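PDB 5JWC: NADH dehydrogenase, putative from Plasmodium falciparum, which probably oxidises NADH and passes the electrons through a bound FAD to ubiquinone, as a type II NADH dehydrogenase of the malaria parasite. Local coordinates for residues Ile32-Gly37 / Thr55-Arg60; Leu261-Val266 / Ser278-Asn283. All coordinates share one frame; numbering follows the deposited sequence.

Overall arrangement
From the N terminus, strand 30-34 comes first. The chain then runs through helix 38-46 and returns in strand 53-57. Contact 1 closes this beta-alpha-beta unit and lies against FAD, buried within a mixed sheet. The chain later enters a second, parallel sheet, of which strand 259-262 is an outermost strand. Contact 2 closes the short excursion that follows, in which strands 264-269 and 273-278 form a hairpin. It ties the link between two sheets to the loop before strand 285-289. The two contacts follow one another without nesting or crossing. The centres of contact 1 and contact 2 are about 41 Å apart, on opposite sides of the chain's centre, and the contacts do not touch.

Contact 1 of 2, residues Ile32-Gly37 / Thr55-Arg60; sequences IILGSG and TLISPR. With FAD (flavin-adenine dinucleotide), chain C.
I33 and I57 anchor two neighbouring parallel strands. The I33 N-H bonds to T55 O at 2.8 Å, and I33 O takes the N-H of I57 at 2.7 Å, almost straight (171°). G35 N then donates to I57 O. The outward N-H and C=O groups of I32 and L34 pair with strand 131-134 and the residues beside it, so both edges of strand 30-34 are used. I32 CG2 presses on I57 CD1 at 3.5 Å, tight for two carbons.

Strand 30-34, helix 38-46 and strand 53-57 form the beta-alpha-beta unit of a Rossmann-type dinucleotide fold. G35 and G37 belong to its GxGxxG turn, where the FAD ribose comes close to the backbone.

Beyond the strands, S36 OG accepts from S58 OG at 2.9 Å and donates to R60 O at 2.7 Å. S36 N gives its hydrogen to FAD O3B, a ribose hydroxyl oxygen. A chi1 of 174° swings the S58 hydroxyl away from its own N and toward S36. S58 OG also takes the N-H of R60, making an ST turn. The R60 chain turns about its CG-CD bond (chi3 70°) and lays one guanidinium face over O3B. At the guanidinium edge, R60 NH2 bonds to S36 O at 3.1 Å, meeting that carbonyl from above its plane. NE bonds to Y62 O, and NH1 forms a salt bridge with D157.

Contact 2 of 2, residues Leu261-Val266 / Ser278-Asn283; sequences LTNYYV and SSLNKN
N263 and L280 meet side chain to side chain, beside a single backbone hydrogen bond between the segments. Following N263 outward, N263 CB lies 3.8 Å from L280 CD1, with CD2 almost as near. CG faces the same two methyls. N263 OD1 comes within 3.2 Å of L280 CD1, a close approach of an oxygen to a methyl. N263 ND2 passes 4.0 Å from L280 CD2 and hydrogen-bonds to N235 OD1. The amide carbon stands beside the backbone N (chi1 -63°), and from there the amide lies across the leucine's branched end.

The backbone bond runs from S279 N to N263 O at 3.0 Å. A water donates to the same N263 O and is also hydrogen-bonded to S278 OG, so this carbonyl holds two donors. The water sits over one face of the Y264 ring, toward the rim. Y264 and S278 form a non-hydrogen-bonded antiparallel pair, and the ring carbon Y264 CE1 is 4.0 Å from S278 CB.

S278 OG also accepts the N-H groups of L280 and N281. These bonds make an ST turn and an ST motif, and they fold the chain back as it leaves strand 273-278. On the next residue, S279 OG lies at the edge of the Y265 ring, in its plane, 3.5 Å from Y265 CD2. That hydroxyl hydrogen-bonds to G233 O.

The contact thus closes the mouth of a beta hairpin at the surface. N263 and S279 direct their polar ends to the loop that follows strand 227-232. The main-chain bond and the water bridge give the join its polar part, and the L280 methyls and the rings of Y264 and Y265 its apolar part.

Contact 1 of 2, residues Ile32-Gly37 / Thr55-Arg60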
loop_
_atom_site.group_PDB
_atom_site.type_symbol
_atom_site.label_atom_id
_atom_site.label_comp_id
_atom_site.label_asym_id
_atom_site.label_seq_id
_atom_site.Cartn_x
_atom_site.Cartn_y
_atom_site.Cartn_z
ATOM N N ILE A 32 -18.327 21.182 15.661
ATOM C CA ILE A 32 -17.029 20.731 15.197
ATOM C C ILE A 32 -16.654 19.444 15.934
ATOM O O ILE A 32 -16.689 19.396 17.162
ATOM C CB ILE A 32 -15.926 21.784 15.413
ATOM C CG1 ILE A 32 -16.156 23.020 14.518
ATOM C CG2 ILE A 32 -14.563 21.182 15.138
ATOM C CD1 ILE A 32 -14.998 23.981 14.537
ATOM N N ILE A 33 -16.326 18.405 15.177
ATOM C CA ILE A 33 -15.815 17.154 15.738
ATOM C C ILE A 33 -14.305 17.102 15.552
ATOM O O ILE A 33 -13.811 17.228 14.421
ATOM C CB ILE A 33 -16.436 15.944 15.044
ATOM C CG1 ILE A 33 -17.949 16.023 15.075
ATOM C CG2 ILE A 33 -15.931 14.620 15.666
ATOM C CD1 ILE A 33 -18.570 15.125 14.019
ATOM N N LEU A 34 -13.562 16.922 16.639
ATOM C CA LEU A 34 -12.124 16.776 16.514
ATOM C C LEU A 34 -11.783 15.298 16.571
ATOM O O LEU A 34 -12.008 14.656 17.592
ATOM C CB LEU A 34 -11.380 17.513 17.615
ATOM C CG LEU A 34 -11.648 19.008 17.740
ATOM C CD1 LEU A 34 -10.724 19.586 18.830
ATOM C CD2 LEU A 34 -11.435 19.698 16.387
ATOM N N GLY A 35 -11.237 14.768 15.481
ATOM C CA GLY A 35 -10.799 13.375 15.451
ATOM C C GLY A 35 -11.654 12.552 14.509
ATOM O O GLY A 35 -12.898 12.690 14.473
ATOM N N SER A 36 -10.991 11.691 13.744
ATOM C CA SER A 36 -11.679 10.810 12.809
ATOM C C SER A 36 -11.553 9.344 13.257
ATOM O O SER A 36 -11.398 8.441 12.437
ATOM C CB SER A 36 -11.113 10.982 11.390
ATOM O OG SER A 36 -9.682 10.915 11.376
ATOM N N GLY A 37 -11.613 9.115 14.566
ATOM C CA GLY A 37 -11.399 7.784 15.094
ATOM C C GLY A 37 -12.690 7.154 15.566
ATOM O O GLY A 37 -13.759 7.521 15.104
ATOM N N THR A 55 -18.857 19.802 11.007
ATOM C CA THR A 55 -17.550 19.685 10.386
ATOM C C THR A 55 -16.647 18.784 11.218
ATOM O O THR A 55 -16.479 19.003 12.421
ATOM C CB THR A 55 -16.874 21.076 10.197
ATOM O OG1 THR A 55 -17.753 21.936 9.460
ATOM C CG2 THR A 55 -15.579 20.943 9.435
ATOM N N LEU A 56 -16.075 17.764 10.586
ATOM C CA LEU A 56 -15.093 16.947 11.256
ATOM C C LEU A 56 -13.706 17.411 10.871
ATOM O O LEU A 56 -13.389 17.623 9.686
ATOM C CB LEU A 56 -15.290 15.459 10.937
ATOM C CG LEU A 56 -14.495 14.476 11.810
ATOM C CD1 LEU A 56 -15.299 13.146 11.926
ATOM C CD2 LEU A 56 -13.101 14.204 11.256
ATOM N N ILE A 57 -12.877 17.567 11.889
ATOM C CA ILE A 57 -11.532 18.047 11.717
ATOM C C ILE A 57 -10.542 17.029 12.268
ATOM O O ILE A 57 -10.600 16.669 13.444
ATOM C CB ILE A 57 -11.353 19.396 12.436
ATOM C CG1 ILE A 57 -12.291 20.425 11.817
ATOM C CG2 ILE A 57 -9.943 19.867 12.300
ATOM C CD1 ILE A 57 -12.294 21.727 12.539
ATOM N N SER A 58 -9.632 16.576 11.420
ATOM C CA SER A 58 -8.626 15.599 11.814
ATOM C C SER A 58 -7.491 15.601 10.810
ATOM O O SER A 58 -7.736 15.811 9.625
ATOM C CB SER A 58 -9.244 14.201 11.906
ATOM O OG SER A 58 -8.241 13.246 12.162
ATOM N N PRO A 59 -6.248 15.368 11.263
ATOM C CA PRO A 59 -5.157 15.300 10.279
ATOM C C PRO A 59 -5.205 14.006 9.466
ATOM O O PRO A 59 -4.481 13.869 8.484
ATOM C CB PRO A 59 -3.891 15.363 11.145
ATOM C CG PRO A 59 -4.324 14.784 12.474
ATOM C CD PRO A 59 -5.763 15.226 12.648
ATOM N N ARG A 60 -6.067 13.081 9.879
ATOM C CA ARG A 60 -6.222 11.780 9.237
ATOM C C ARG A 60 -7.548 11.754 8.495
ATOM O O ARG A 60 -8.618 11.857 9.118
ATOM C CB ARG A 60 -6.175 10.662 10.293
ATOM C CG ARG A 60 -5.838 9.273 9.787
ATOM C CD ARG A 60 -5.811 8.267 10.953
ATOM N NE ARG A 60 -7.152 8.029 11.472
ATOM C CZ ARG A 60 -7.417 7.314 12.565
ATOM N NH1 ARG A 60 -6.425 6.758 13.251
ATOM N NH2 ARG A 60 -8.672 7.145 12.955
HETATM P PA FAD C . -8.856 7.182 18.027
HETATM O O1A FAD C . -7.396 6.843 18.115
HETATM O O2A FAD C . -9.700 6.089 17.474
HETATM O O5B FAD C . -9.066 8.530 17.172
HETATM C C5B FAD C . -8.409 9.732 17.503
HETATM C C4B FAD C . -8.512 10.626 16.278
HETATM O O4B FAD C . -8.110 11.937 16.624
HETATM C C3B FAD C . -7.586 10.150 15.156
HETATM O O3B FAD C . -8.261 10.298 13.925
HETATM C C2B FAD C . -6.454 11.152 15.188
HETATM O O2B FAD C . -5.895 11.318 13.905
HETATM C C1B FAD C . -7.218 12.393 15.632
HETATM N N9A FAD C . -6.400 13.452 16.230
HETATM C C8A FAD C . -5.288 13.318 17.026
HETATM N N7A FAD C . -4.873 14.565 17.364
HETATM C C5A FAD C . -5.700 15.475 16.803
HETATM C C6A FAD C . -5.718 16.860 16.836
HETATM N N6A FAD C . -4.840 17.526 17.585
HETATM N N1A FAD C . -6.713 17.531 16.161
HETATM C C2A FAD C . -7.674 16.827 15.459
HETATM N N3A FAD C . -7.647 15.445 15.428
HETATM C C4A FAD C . -6.667 14.786 16.086
HETATM N N1 FAD C . -10.608 -1.455 21.513
HETATM C C2 FAD C . -11.586 -2.399 21.664
HETATM O O2 FAD C . -12.627 -2.100 22.237
HETATM N N3 FAD C . -11.421 -3.680 21.163
HETATM C C4 FAD C . -10.281 -4.041 20.496
HETATM O O4 FAD C . -10.169 -5.191 20.050
HETATM C C4X FAD C . -9.284 -3.087 20.324
HETATM N N5 FAD C . -8.119 -3.400 19.661
HETATM C C5X FAD C . -7.138 -2.427 19.502
HETATM C C6 FAD C . -5.976 -2.731 18.817
HETATM C C7 FAD C . -4.977 -1.780 18.644
HETATM C C7M FAD C . -3.720 -2.164 17.898
HETATM C C8 FAD C . -5.150 -0.499 19.150
HETATM C C8M FAD C . -4.084 0.543 18.978
HETATM C C9 FAD C . -6.323 -0.187 19.839
HETATM C C9A FAD C . -7.320 -1.145 20.010
HETATM N N10 FAD C . -8.490 -0.843 20.685
HETATM C C10 FAD C . -9.461 -1.797 20.834
HETATM C "C1'" FAD C . -8.706 0.510 21.299
HETATM C "C2'" FAD C . -9.347 1.541 20.407
HETATM O "O2'" FAD C . -8.580 1.673 19.243
HETATM C "C3'" FAD C . -9.301 2.866 21.145
HETATM O "O3'" FAD C . -9.884 2.750 22.423
HETATM C "C4'" FAD C . -10.062 3.864 20.289
HETATM O "O4'" FAD C . -9.232 4.149 19.192
HETATM C "C5'" FAD C . -10.412 5.142 21.034
HETATM O "O5'" FAD C . -11.177 5.941 20.156
HETATM P P FAD C . -10.882 7.522 20.056
HETATM O O1P FAD C . -11.897 8.155 19.132
HETATM O O2P FAD C . -10.883 8.051 21.463
HETATM O O3P FAD C . -9.365 7.624 19.493
#

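Contact 2 of 2, residues Leu261-Val266 / Ser278-Asn283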
loop_
_atom_site.group_PDB
_atom_site.type_symbol
_atom_site.label_atom_id
_atom_site.label_comp_id
_atom_site.label_asym_id
_atom_site.label_seq_id
_atom_site.Cartn_x
_atom_site.Cartn_y
_atom_site.Cartn_z
ATOM N N LEU A 261 8.147 -14.315 27.843
ATOM C CA LEU A 261 8.917 -13.665 28.888
ATOM C C LEU A 261 7.976 -12.866 29.793
ATOM O O LEU A 261 8.110 -11.649 29.970
ATOM C CB LEU A 261 10.003 -12.776 28.260
ATOM C CG LEU A 261 11.344 -13.448 27.910
ATOM C CD1 LEU A 261 11.197 -14.841 27.354
ATOM C CD2 LEU A 261 12.196 -12.611 26.969
ATOM N N THR A 262 6.991 -13.555 30.357
ATOM C CA THR A 262 6.197 -12.976 31.440
ATOM C C THR A 262 7.100 -12.640 32.635
ATOM O O THR A 262 8.223 -13.149 32.733
ATOM C CB THR A 262 5.069 -13.916 31.884
ATOM O OG1 THR A 262 5.506 -15.274 31.779
ATOM C CG2 THR A 262 3.860 -13.718 30.990
ATOM N N ASN A 263 6.623 -11.764 33.514
ATOM C CA ASN A 263 7.401 -11.323 34.685
ATOM C C ASN A 263 8.733 -10.684 34.292
ATOM O O ASN A 263 9.741 -10.856 34.983
ATOM C CB ASN A 263 7.653 -12.492 35.665
ATOM C CG ASN A 263 6.358 -13.051 36.236
ATOM O OD1 ASN A 263 5.637 -12.353 36.937
ATOM N ND2 ASN A 263 6.064 -14.309 35.934
ATOM N N TYR A 264 8.714 -9.930 33.192
ATOM C CA TYR A 264 9.862 -9.146 32.762
ATOM C C TYR A 264 9.400 -7.833 32.150
ATOM O O TYR A 264 8.369 -7.778 31.491
ATOM C CB TYR A 264 10.698 -9.908 31.737
ATOM C CG TYR A 264 11.632 -10.954 32.302
ATOM C CD1 TYR A 264 12.881 -10.595 32.817
ATOM C CD2 TYR A 264 11.298 -12.301 32.262
ATOM C CE1 TYR A 264 13.752 -11.557 33.311
ATOM C CE2 TYR A 264 12.160 -13.269 32.752
ATOM C CZ TYR A 264 13.383 -12.887 33.273
ATOM O OH TYR A 264 14.236 -13.845 33.759
ATOM N N TYR A 265 10.159 -6.769 32.351
ATOM C CA TYR A 265 9.843 -5.551 31.627
ATOM C C TYR A 265 11.115 -4.888 31.111
ATOM O O TYR A 265 12.224 -5.130 31.609
ATOM C CB TYR A 265 9.013 -4.595 32.496
ATOM C CG TYR A 265 9.634 -4.252 33.821
ATOM C CD1 TYR A 265 10.354 -3.075 33.980
ATOM C CD2 TYR A 265 9.488 -5.097 34.921
ATOM C CE1 TYR A 265 10.926 -2.743 35.197
ATOM C CE2 TYR A 265 10.060 -4.782 36.145
ATOM C CZ TYR A 265 10.775 -3.598 36.276
ATOM O OH TYR A 265 11.350 -3.260 37.481
ATOM N N VAL A 266 10.948 -4.084 30.070
ATOM C CA VAL A 266 12.076 -3.476 29.387
ATOM C C VAL A 266 12.545 -2.233 30.134
ATOM O O VAL A 266 11.726 -1.445 30.590
ATOM C CB VAL A 266 11.702 -3.114 27.940
ATOM C CG1 VAL A 266 12.831 -2.350 27.280
ATOM C CG2 VAL A 266 11.353 -4.381 27.163
ATOM N N SER A 278 13.696 -8.608 35.689
ATOM C CA SER A 278 12.730 -9.501 36.333
ATOM C C SER A 278 11.817 -8.694 37.253
ATOM O O SER A 278 12.246 -7.760 37.946
ATOM C CB SER A 278 13.414 -10.603 37.146
ATOM O OG SER A 278 12.437 -11.374 37.837
ATOM N N SER A 279 10.546 -9.067 37.262
ATOM C CA SER A 279 9.558 -8.444 38.134
ATOM C C SER A 279 9.576 -9.113 39.500
ATOM O O SER A 279 9.067 -8.582 40.481
ATOM C CB SER A 279 8.154 -8.569 37.534
ATOM O OG SER A 279 8.079 -7.957 36.265
ATOM N N LEU A 280 10.183 -10.290 39.536
ATOM C CA LEU A 280 10.248 -11.130 40.723
ATOM C C LEU A 280 11.560 -10.993 41.493
ATOM O O LEU A 280 11.608 -11.301 42.677
ATOM C CB LEU A 280 10.043 -12.602 40.353
ATOM C CG LEU A 280 8.691 -13.170 39.878
ATOM C CD1 LEU A 280 7.665 -12.158 39.462
ATOM C CD2 LEU A 280 8.872 -14.289 38.847
ATOM N N ASN A 281 12.612 -10.529 40.823
ATOM C CA ASN A 281 13.913 -10.286 41.455
ATOM C C ASN A 281 14.569 -9.055 40.830
ATOM O O ASN A 281 15.078 -9.119 39.706
ATOM C CB ASN A 281 14.832 -11.513 41.319
ATOM C CG ASN A 281 16.188 -11.335 42.024
ATOM O OD1 ASN A 281 16.580 -10.223 42.395
ATOM N ND2 ASN A 281 16.921 -12.435 42.172
ATOM N N LYS A 282 14.577 -7.945 41.567
ATOM C CA LYS A 282 15.087 -6.668 41.043
ATOM C C LYS A 282 16.552 -6.738 40.605
ATOM O O LYS A 282 17.012 -5.888 39.845
ATOM C CB LYS A 282 14.910 -5.533 42.066
ATOM C CG LYS A 282 15.636 -5.708 43.398
ATOM C CD LYS A 282 15.622 -4.395 44.188
ATOM C CE LYS A 282 16.446 -4.485 45.475
ATOM N NZ LYS A 282 17.910 -4.667 45.196
ATOM N N ASN A 283 17.283 -7.742 41.077
ATOM C CA ASN A 283 18.705 -7.840 40.762
ATOM C C ASN A 283 18.984 -8.626 39.489
ATOM O O ASN A 283 20.105 -8.615 38.993
ATOM C CB ASN A 283 19.459 -8.462 41.944
ATOM C CG ASN A 283 19.275 -7.653 43.226
ATOM O OD1 ASN A 283 19.374 -6.425 43.213
ATOM N ND2 ASN A 283 18.968 -8.332 44.321
HETATM O O HOH W 1 11.123 -12.826 36.125
#